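Local coordinates for protein MATE family efflux transporter (Vibrio cholerae, PDB 6IDP) that probably exports drugs and other compounds across the bacterial inner membrane through an H+-dependent conformational change, as a MATE-family multidrug transporter, at residues A[143-147]-A[200-204]; A[23-28]-A[167-171]; A[16-21]-A[155-161]. All coordinates share one frame; numbering follows the deposited sequence.

Interaction 1. Residues A[143-147]-A[200-204]; sequences TGAML and FGVGI. With OLC ((2R)-2,3-dihydroxypropyl (9Z)-octadec-9-enoate), chain B; OLC ((2R)-2,3-dihydroxypropyl (9Z)-octadec-9-enoate), chain O.
F200 lays its ring beside the bare backbone of G144, and this is the tight part of the contact: CD2 of F200 comes to 3.4 Å from CA of G144. Because G144 has no side chain, the ring can approach obliquely to within contact of the helix backbone itself. One turn further on, L147 reaches across to the other helix with both branches of its fork. Its CG is anti to the backbone N (chi1 -178°), which carries the two methyls over the opposing backbone. CD2 lies 3.7 Å from CD1 of F200, the two side chains crossing at about a right angle, while CD1 of L147 drops onto the main chain of G203, another glycine, 3.6 Å from its carbonyl carbon. The extended end of I204 puts CD1 3.5 Å from O of T143 and 3.7 Å from CG2 of the same residue. T143 turns that methyl toward the partner helix, against CB of F200, and its hydroxyl OG1 is bonded to A139 O.

The packing is looser at M146, where CB just meets CD1 of I204 and the thioether bends away toward helix 84-111. On the lipid side the F200 ring runs into monoolein tails: C16 of one monoolein (chain B) lies over a face of the ring, and C18 of a second (chain O) ends 3.4 Å from F200 CZ.

The axes of the two short segments cross at 32° and come within 9.1 Å, and every contact between them is apolar or van der Waals. With the threonine hydroxyl satisfied along its own helix, the interface depends on shape: glycines on both helices receive the larger side chains, and lipid continues the greasy surface beyond F200.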
loop_
_atom_site.group_PDB
_atom_site.type_symbol
_atom_site.label_atom_id
_atom_site.label_comp_id
_atom_site.label_asym_id
_atom_site.label_seq_id
_atom_site.Cartn_x
_atom_site.Cartn_y
_atom_site.Cartn_z
ATOM N N THR A 143 1.288 -16.602 4.301
ATOM C CA THR A 143 0.069 -16.942 3.580
ATOM C C THR A 143 -0.530 -15.701 2.910
ATOM O O THR A 143 -1.004 -15.768 1.778
ATOM C CB THR A 143 -0.972 -17.585 4.521
ATOM O OG1 THR A 143 -0.367 -18.679 5.219
ATOM C CG2 THR A 143 -2.168 -18.096 3.741
ATOM N N GLY A 144 -0.491 -14.570 3.612
ATOM C CA GLY A 144 -0.983 -13.315 3.074
ATOM C C GLY A 144 -0.149 -12.805 1.914
ATOM O O GLY A 144 -0.684 -12.290 0.932
ATOM N N ALA A 145 1.167 -12.951 2.031
ATOM C CA ALA A 145 2.085 -12.543 0.975
ATOM C C ALA A 145 1.842 -13.346 -0.300
ATOM O O ALA A 145 1.825 -12.787 -1.394
ATOM C CB ALA A 145 3.525 -12.701 1.436
ATOM N N MET A 146 1.649 -14.655 -0.146
ATOM C CA MET A 146 1.411 -15.545 -1.277
ATOM C C MET A 146 0.103 -15.231 -1.993
ATOM O O MET A 146 0.049 -15.239 -3.223
ATOM C CB MET A 146 1.406 -17.005 -0.822
ATOM C CG MET A 146 2.740 -17.499 -0.310
ATOM S SD MET A 146 4.077 -17.236 -1.487
ATOM C CE MET A 146 3.462 -18.121 -2.922
ATOM N N LEU A 147 -0.949 -14.979 -1.220
ATOM C CA LEU A 147 -2.230 -14.580 -1.793
ATOM C C LEU A 147 -2.059 -13.274 -2.565
ATOM O O LEU A 147 -2.610 -13.109 -3.653
ATOM C CB LEU A 147 -3.295 -14.430 -0.703
ATOM C CG LEU A 147 -4.715 -14.070 -1.148
ATOM C CD1 LEU A 147 -5.235 -15.077 -2.163
ATOM C CD2 LEU A 147 -5.655 -13.989 0.045
ATOM N N PHE A 200 -7.022 -16.272 4.552
ATOM C CA PHE A 200 -6.111 -16.132 3.423
ATOM C C PHE A 200 -5.859 -17.475 2.744
ATOM O O PHE A 200 -5.583 -17.532 1.546
ATOM C CB PHE A 200 -4.784 -15.522 3.871
ATOM C CG PHE A 200 -4.850 -14.044 4.127
ATOM C CD1 PHE A 200 -5.898 -13.282 3.635
ATOM C CD2 PHE A 200 -3.855 -13.415 4.855
ATOM C CE1 PHE A 200 -5.951 -11.918 3.872
ATOM C CE2 PHE A 200 -3.900 -12.052 5.089
ATOM C CZ PHE A 200 -4.948 -11.305 4.597
ATOM N N GLY A 201 -5.949 -18.550 3.521
ATOM C CA GLY A 201 -5.767 -19.889 2.994
ATOM C C GLY A 201 -6.888 -20.264 2.047
ATOM O O GLY A 201 -6.655 -20.865 0.995
ATOM N N VAL A 202 -8.112 -19.910 2.427
ATOM C CA VAL A 202 -9.277 -20.136 1.583
ATOM C C VAL A 202 -9.159 -19.319 0.299
ATOM O O VAL A 202 -9.517 -19.789 -0.782
ATOM C CB VAL A 202 -10.582 -19.779 2.323
ATOM C CG1 VAL A 202 -11.763 -19.752 1.363
ATOM C CG2 VAL A 202 -10.834 -20.769 3.445
ATOM N N GLY A 203 -8.638 -18.101 0.423
ATOM C CA GLY A 203 -8.401 -17.258 -0.733
ATOM C C GLY A 203 -7.414 -17.887 -1.699
ATOM O O GLY A 203 -7.606 -17.839 -2.914
ATOM N N ILE A 204 -6.357 -18.483 -1.157
ATOM C CA ILE A 204 -5.344 -19.138 -1.974
ATOM C C ILE A 204 -5.928 -20.356 -2.682
ATOM O O ILE A 204 -5.686 -20.572 -3.872
ATOM C CB ILE A 204 -4.126 -19.564 -1.131
ATOM C CG1 ILE A 204 -3.315 -18.335 -0.720
ATOM C CG2 ILE A 204 -3.239 -20.530 -1.905
ATOM C CD1 ILE A 204 -2.087 -18.660 0.097
HETATM C C18 OLC B . -5.249 -10.240 0.847
HETATM C C10 OLC B . -1.789 -4.112 1.090
HETATM C C9 OLC B . -1.902 -3.141 0.161
HETATM C C17 OLC B . -3.839 -9.721 0.668
HETATM C C11 OLC B . -0.703 -5.158 0.976
HETATM C C8 OLC B . -0.943 -3.086 -1.008
HETATM C C16 OLC B . -2.980 -10.174 1.829
HETATM C C12 OLC B . -0.912 -6.231 2.024
HETATM C C15 OLC B . -1.905 -9.145 2.114
HETATM C C13 OLC B . -2.348 -6.708 1.982
HETATM C C14 OLC B . -2.505 -7.954 2.830
HETATM C C18 OLC O . -7.182 -9.859 6.725
HETATM C C17 OLC O . -6.318 -8.679 7.117
HETATM C C16 OLC O . -4.878 -9.111 7.283
HETATM C C15 OLC O . -3.970 -7.944 6.962
HETATM C C14 OLC O . -2.589 -8.453 6.612
#

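Interaction 2. Residues A[23-28]-A[167-171]; sequences FGVLSL and MMVTS
M167 points straight at the helix of residues 23-28 and plugs a hole among G24, V25, S27 and L28, a knob-into-hole fit. Its chain runs out extended through chi2 and then folds at the thioether (chi3 72°), which brings CE down on the backbone of G24, 3.4 Å from its carbonyl carbon. CB of M167 lies 3.7 Å from CA of the same glycine, so the methionine passes over the one position in its hole, G24, that has no side chain. The methyl end goes on to brush CD2 of L28 and, more distantly, CG2 of V25.

M168 takes a different course. It runs past the flank of the helix, its CG beside the CB of S27 and its SD 3.9 Å from CB of F23, with the sulfur oblique to the F23 ring.

Between the two methionines the helices meet through two serines, each bonding its own helix. S27 OG, set between the backbone N and the carbonyl carbon (chi1 66°), bonds G24 O at 2.7 Å; it shares this acceptor with L28 N, both donors coming from the same face of the carbonyl. S171 OG bonds M167 O at 2.6 Å, and here the backbone N of S171 reaches that oxygen from the opposite face. With both hydroxyls turned back, the serines serve as small spacers: S27 OG rests 3.3 Å from CA of M168, and S171 OG lies 3.3 Å from CA of L28.

On the far side V25 packs on helix 281-299. Small residues at the interface, here a glycine and two serines, let the axes of these two segments, 11° apart in direction, approach to 8.1 Å, a pattern typical of closely packed transmembrane helices and here part of the helical bundle of a MATE transporter.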
loop_
_atom_site.group_PDB
_atom_site.type_symbol
_atom_site.label_atom_id
_atom_site.label_comp_id
_atom_site.label_asym_id
_atom_site.label_seq_id
_atom_site.Cartn_x
_atom_site.Cartn_y
_atom_site.Cartn_z
ATOM N N PHE A 23 -13.326 -1.591 -3.569
ATOM C CA PHE A 23 -14.136 -2.420 -2.682
ATOM C C PHE A 23 -13.266 -3.408 -1.917
ATOM O O PHE A 23 -13.535 -3.709 -0.755
ATOM C CB PHE A 23 -15.216 -3.173 -3.468
ATOM C CG PHE A 23 -16.391 -2.322 -3.866
ATOM C CD1 PHE A 23 -16.371 -0.947 -3.687
ATOM C CD2 PHE A 23 -17.526 -2.902 -4.411
ATOM C CE1 PHE A 23 -17.455 -0.168 -4.056
ATOM C CE2 PHE A 23 -18.614 -2.128 -4.778
ATOM C CZ PHE A 23 -18.577 -0.760 -4.599
ATOM N N GLY A 24 -12.226 -3.910 -2.575
ATOM C CA GLY A 24 -11.291 -4.820 -1.944
ATOM C C GLY A 24 -10.600 -4.180 -0.754
ATOM O O GLY A 24 -10.554 -4.756 0.332
ATOM N N VAL A 25 -10.063 -2.984 -0.966
ATOM C CA VAL A 25 -9.391 -2.238 0.090
ATOM C C VAL A 25 -10.367 -1.860 1.207
ATOM O O VAL A 25 -10.050 -1.994 2.388
ATOM C CB VAL A 25 -8.719 -0.967 -0.470
ATOM C CG1 VAL A 25 -8.204 -0.083 0.656
ATOM C CG2 VAL A 25 -7.589 -1.345 -1.407
ATOM N N LEU A 26 -11.556 -1.402 0.822
ATOM C CA LEU A 26 -12.594 -1.022 1.779
ATOM C C LEU A 26 -13.050 -2.195 2.643
ATOM O O LEU A 26 -13.240 -2.046 3.851
ATOM C CB LEU A 26 -13.798 -0.424 1.049
ATOM C CG LEU A 26 -13.664 1.021 0.572
ATOM C CD1 LEU A 26 -14.849 1.409 -0.295
ATOM C CD2 LEU A 26 -13.542 1.962 1.757
ATOM N N SER A 27 -13.236 -3.355 2.019
ATOM C CA SER A 27 -13.621 -4.553 2.753
ATOM C C SER A 27 -12.507 -4.942 3.717
ATOM O O SER A 27 -12.761 -5.369 4.843
ATOM C CB SER A 27 -13.925 -5.706 1.793
ATOM O OG SER A 27 -12.758 -6.116 1.102
ATOM N N LEU A 28 -11.270 -4.775 3.258
ATOM C CA LEU A 28 -10.090 -5.060 4.060
ATOM C C LEU A 28 -10.025 -4.184 5.312
ATOM O O LEU A 28 -9.798 -4.680 6.416
ATOM C CB LEU A 28 -8.827 -4.873 3.213
ATOM C CG LEU A 28 -7.470 -5.013 3.898
ATOM C CD1 LEU A 28 -7.377 -6.346 4.612
ATOM C CD2 LEU A 28 -6.347 -4.868 2.880
ATOM N N MET A 167 -10.714 -10.326 -1.913
ATOM C CA MET A 167 -10.376 -9.495 -0.762
ATOM C C MET A 167 -11.612 -9.284 0.102
ATOM O O MET A 167 -11.521 -9.266 1.328
ATOM C CB MET A 167 -9.791 -8.150 -1.201
ATOM C CG MET A 167 -8.390 -8.249 -1.774
ATOM S SD MET A 167 -7.831 -6.705 -2.523
ATOM C CE MET A 167 -7.565 -5.700 -1.068
ATOM N N MET A 168 -12.767 -9.136 -0.538
ATOM C CA MET A 168 -14.020 -9.020 0.195
ATOM C C MET A 168 -14.344 -10.326 0.912
ATOM O O MET A 168 -14.739 -10.323 2.078
ATOM C CB MET A 168 -15.168 -8.628 -0.740
ATOM C CG MET A 168 -14.971 -7.283 -1.425
ATOM S SD MET A 168 -16.512 -6.449 -1.868
ATOM C CE MET A 168 -17.097 -7.470 -3.217
ATOM N N VAL A 169 -14.161 -11.440 0.211
ATOM C CA VAL A 169 -14.474 -12.756 0.759
ATOM C C VAL A 169 -13.609 -13.090 1.973
ATOM O O VAL A 169 -14.122 -13.512 3.009
ATOM C CB VAL A 169 -14.304 -13.858 -0.305
ATOM C CG1 VAL A 169 -14.466 -15.234 0.322
ATOM C CG2 VAL A 169 -15.309 -13.660 -1.429
ATOM N N THR A 170 -12.301 -12.890 1.850
ATOM C CA THR A 170 -11.390 -13.194 2.948
ATOM C C THR A 170 -11.592 -12.237 4.125
ATOM O O THR A 170 -11.407 -12.622 5.278
ATOM C CB THR A 170 -9.915 -13.150 2.495
ATOM O OG1 THR A 170 -9.606 -11.852 1.975
ATOM C CG2 THR A 170 -9.653 -14.203 1.423
ATOM N N SER A 171 -11.976 -10.997 3.830
ATOM C CA SER A 171 -12.261 -10.012 4.874
ATOM C C SER A 171 -13.461 -10.423 5.719
ATOM O O SER A 171 -13.419 -10.353 6.946
ATOM C CB SER A 171 -12.515 -8.630 4.266
ATOM O OG SER A 171 -11.350 -8.123 3.644
#

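Interaction 3. Residues A[16-21]-A[155-161]; sequences QMTWPM and RANGNTL. With OLC ((2R)-2,3-dihydroxypropyl (9Z)-octadec-9-enoate), chain M.
The indole of W19 is sandwiched. CD of P20, the next residue, stands 3.3 Å above one face, and on the opposite face lies a monoolein tail, C15 3.6 Å from the ring plane, both offset toward the rim. At the edge, in plane, sits the amide of Q16: NE1 donates to OE1 in a nearly straight bond (171°), within the indole plane but from above the plane of the amide. Obliquely, CD1 of L161 meets CH2 of W19 at 4.2 Å and also leans on CG of P20.

The polar link between the segments is made by T160, whose OG1 donates to M17 O at 2.6 Å. With OG1 between the backbone N and the carbonyl carbon (chi1 55°), the hydroxyl faces that oxygen, while CG2 is left to meet CE of M17 at 3.7 Å. M17 O is not taken by M21 N, which at this kink turns instead, weakly, to T18 O; T160 OG1 takes the vacant acceptor. M17 curls round with SD 3.6 Å from G158 O, and M21 lays CG against T160 CB from the other side, so T160 is held between the two methionines.

G158, at positive phi, is the C' residue of a Schellman motif that ends helix 124-156, and N159 OD1 then caps L162 N at the start of helix 161-184. The kinked part of helix 5-39 thus rests against the turn joining these two helices, with helix 281-299 beside M17, T18 and M21 and helix 54-80 behind R155, whose NE bonds M288 O.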
loop_
_atom_site.group_PDB
_atom_site.type_symbol
_atom_site.label_atom_id
_atom_site.label_comp_id
_atom_site.label_asym_id
_atom_site.label_seq_id
_atom_site.Cartn_x
_atom_site.Cartn_y
_atom_site.Cartn_z
ATOM N N GLN A 16 -13.770 0.514 -14.560
ATOM C CA GLN A 16 -14.079 -0.901 -14.364
ATOM C C GLN A 16 -12.911 -1.657 -13.741
ATOM O O GLN A 16 -13.113 -2.640 -13.036
ATOM C CB GLN A 16 -14.478 -1.559 -15.688
ATOM C CG GLN A 16 -15.845 -1.133 -16.209
ATOM C CD GLN A 16 -16.979 -1.511 -15.268
ATOM O OE1 GLN A 16 -16.929 -2.540 -14.594
ATOM N NE2 GLN A 16 -18.010 -0.673 -15.219
ATOM N N MET A 17 -11.692 -1.200 -14.006
ATOM C CA MET A 17 -10.512 -1.809 -13.407
ATOM C C MET A 17 -10.336 -1.388 -11.950
ATOM O O MET A 17 -9.836 -2.158 -11.134
ATOM C CB MET A 17 -9.257 -1.444 -14.202
ATOM C CG MET A 17 -9.116 -2.167 -15.532
ATOM S SD MET A 17 -8.505 -3.854 -15.362
ATOM C CE MET A 17 -6.867 -3.560 -14.697
ATOM N N THR A 18 -10.754 -0.166 -11.632
ATOM C CA THR A 18 -10.433 0.430 -10.339
ATOM C C THR A 18 -11.438 0.112 -9.230
ATOM O O THR A 18 -11.037 -0.202 -8.110
ATOM C CB THR A 18 -10.297 1.965 -10.456
ATOM O OG1 THR A 18 -9.249 2.280 -11.381
ATOM C CG2 THR A 18 -9.969 2.582 -9.105
ATOM N N TRP A 19 -12.734 0.175 -9.525
ATOM C CA TRP A 19 -13.730 -0.001 -8.466
ATOM C C TRP A 19 -13.661 -1.358 -7.728
ATOM O O TRP A 19 -13.966 -1.402 -6.537
ATOM C CB TRP A 19 -15.153 0.243 -9.008
ATOM C CG TRP A 19 -15.749 -0.849 -9.848
ATOM C CD1 TRP A 19 -15.834 -0.883 -11.210
ATOM C CD2 TRP A 19 -16.373 -2.053 -9.378
ATOM N NE1 TRP A 19 -16.458 -2.037 -11.618
ATOM C CE2 TRP A 19 -16.796 -2.773 -10.513
ATOM C CE3 TRP A 19 -16.605 -2.594 -8.110
ATOM C CZ2 TRP A 19 -17.438 -4.006 -10.416
ATOM C CZ3 TRP A 19 -17.240 -3.816 -8.018
ATOM C CH2 TRP A 19 -17.650 -4.509 -9.163
ATOM N N PRO A 20 -13.262 -2.460 -8.403
ATOM C CA PRO A 20 -13.134 -3.660 -7.565
ATOM C C PRO A 20 -11.998 -3.557 -6.549
ATOM O O PRO A 20 -12.090 -4.141 -5.469
ATOM C CB PRO A 20 -12.844 -4.776 -8.576
ATOM C CG PRO A 20 -13.324 -4.258 -9.876
ATOM C CD PRO A 20 -13.074 -2.782 -9.831
ATOM N N MET A 21 -10.939 -2.833 -6.900
ATOM C CA MET A 21 -9.819 -2.646 -5.987
ATOM C C MET A 21 -10.218 -1.708 -4.856
ATOM O O MET A 21 -9.720 -1.822 -3.740
ATOM C CB MET A 21 -8.591 -2.105 -6.725
ATOM C CG MET A 21 -7.989 -3.082 -7.728
ATOM S SD MET A 21 -7.735 -4.738 -7.053
ATOM C CE MET A 21 -6.572 -4.416 -5.733
ATOM N N ARG A 155 -3.695 -9.172 -11.672
ATOM C CA ARG A 155 -3.665 -7.774 -12.069
ATOM C C ARG A 155 -2.736 -7.577 -13.261
ATOM O O ARG A 155 -3.074 -6.865 -14.205
ATOM C CB ARG A 155 -3.238 -6.897 -10.885
ATOM C CG ARG A 155 -4.310 -6.765 -9.802
ATOM C CD ARG A 155 -3.791 -6.058 -8.550
ATOM N NE ARG A 155 -2.903 -4.950 -8.878
ATOM C CZ ARG A 155 -1.651 -4.843 -8.447
ATOM N NH1 ARG A 155 -1.139 -5.773 -7.655
ATOM N NH2 ARG A 155 -0.913 -3.800 -8.803
ATOM N N ALA A 156 -1.582 -8.235 -13.223
ATOM C CA ALA A 156 -0.627 -8.176 -14.326
ATOM C C ALA A 156 -1.262 -8.656 -15.630
ATOM O O ALA A 156 -0.908 -8.189 -16.711
ATOM C CB ALA A 156 0.611 -9.001 -14.005
ATOM N N ASN A 157 -2.203 -9.589 -15.518
ATOM C CA ASN A 157 -2.938 -10.088 -16.673
ATOM C C ASN A 157 -4.251 -9.337 -16.898
ATOM O O ASN A 157 -5.152 -9.840 -17.567
ATOM C CB ASN A 157 -3.215 -11.583 -16.514
ATOM C CG ASN A 157 -1.981 -12.431 -16.758
ATOM O OD1 ASN A 157 -1.786 -12.956 -17.853
ATOM N ND2 ASN A 157 -1.139 -12.563 -15.739
ATOM N N GLY A 158 -4.354 -8.142 -16.324
ATOM C CA GLY A 158 -5.483 -7.262 -16.570
ATOM C C GLY A 158 -6.773 -7.621 -15.856
ATOM O O GLY A 158 -7.858 -7.268 -16.317
ATOM N N ASN A 159 -6.663 -8.315 -14.730
ATOM C CA ASN A 159 -7.844 -8.699 -13.968
ATOM C C ASN A 159 -7.770 -8.197 -12.531
ATOM O O ASN A 159 -6.917 -8.633 -11.758
ATOM C CB ASN A 159 -8.022 -10.221 -13.993
ATOM C CG ASN A 159 -9.330 -10.674 -13.353
ATOM O OD1 ASN A 159 -9.643 -10.314 -12.219
ATOM N ND2 ASN A 159 -10.099 -11.464 -14.087
ATOM N N THR A 160 -8.674 -7.285 -12.183
ATOM C CA THR A 160 -8.775 -6.772 -10.819
ATOM C C THR A 160 -10.045 -7.267 -10.124
ATOM O O THR A 160 -10.144 -7.230 -8.898
ATOM C CB THR A 160 -8.758 -5.229 -10.787
ATOM O OG1 THR A 160 -9.792 -4.720 -11.636
ATOM C CG2 THR A 160 -7.412 -4.698 -11.258
ATOM N N LEU A 161 -11.013 -7.727 -10.912
ATOM C CA LEU A 161 -12.292 -8.175 -10.372
ATOM C C LEU A 161 -12.115 -9.368 -9.438
ATOM O O LEU A 161 -12.699 -9.410 -8.356
ATOM C CB LEU A 161 -13.260 -8.532 -11.505
ATOM C CG LEU A 161 -14.682 -8.933 -11.098
ATOM C CD1 LEU A 161 -15.336 -7.831 -10.277
ATOM C CD2 LEU A 161 -15.521 -9.258 -12.324
HETATM C C18 OLC M . -18.294 3.186 -6.722
HETATM C C10 OLC M . -20.416 -3.065 -12.795
HETATM C C17 OLC M . -18.132 1.846 -7.407
HETATM C C11 OLC M . -20.583 -1.561 -12.799
HETATM C C16 OLC M . -19.441 1.443 -8.050
HETATM C C12 OLC M . -19.821 -0.957 -11.638
HETATM C C15 OLC M . -19.258 0.157 -8.829
HETATM C C13 OLC M . -20.414 -1.448 -10.335
HETATM C C14 OLC M . -20.596 -0.288 -9.381
#

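Overall arrangement
Four helices carry the three contacts: 5-39 in interactions 2 and 3, 124-156 in 1 and 3, 161-184 in 2 and, by its first residue, in 3, and 189-213 in 1. In chain order the segments run 16-21, 23-28, 143-147, 155-161, 167-171 and 200-204, so each pair of contacts interleaves. Interactions 1 and 2 have centres about 13 Å apart and touch where T170 meets G203, F200 and L147; interactions 2 and 3, about 14 Å apart, touch through M167 and M21, whereas 1 and 3, about 18 Å apart, do not. Together they join helix 5-39 to 124-156 and 161-184, and 124-156 to 189-213, within the N-terminal half of the chain.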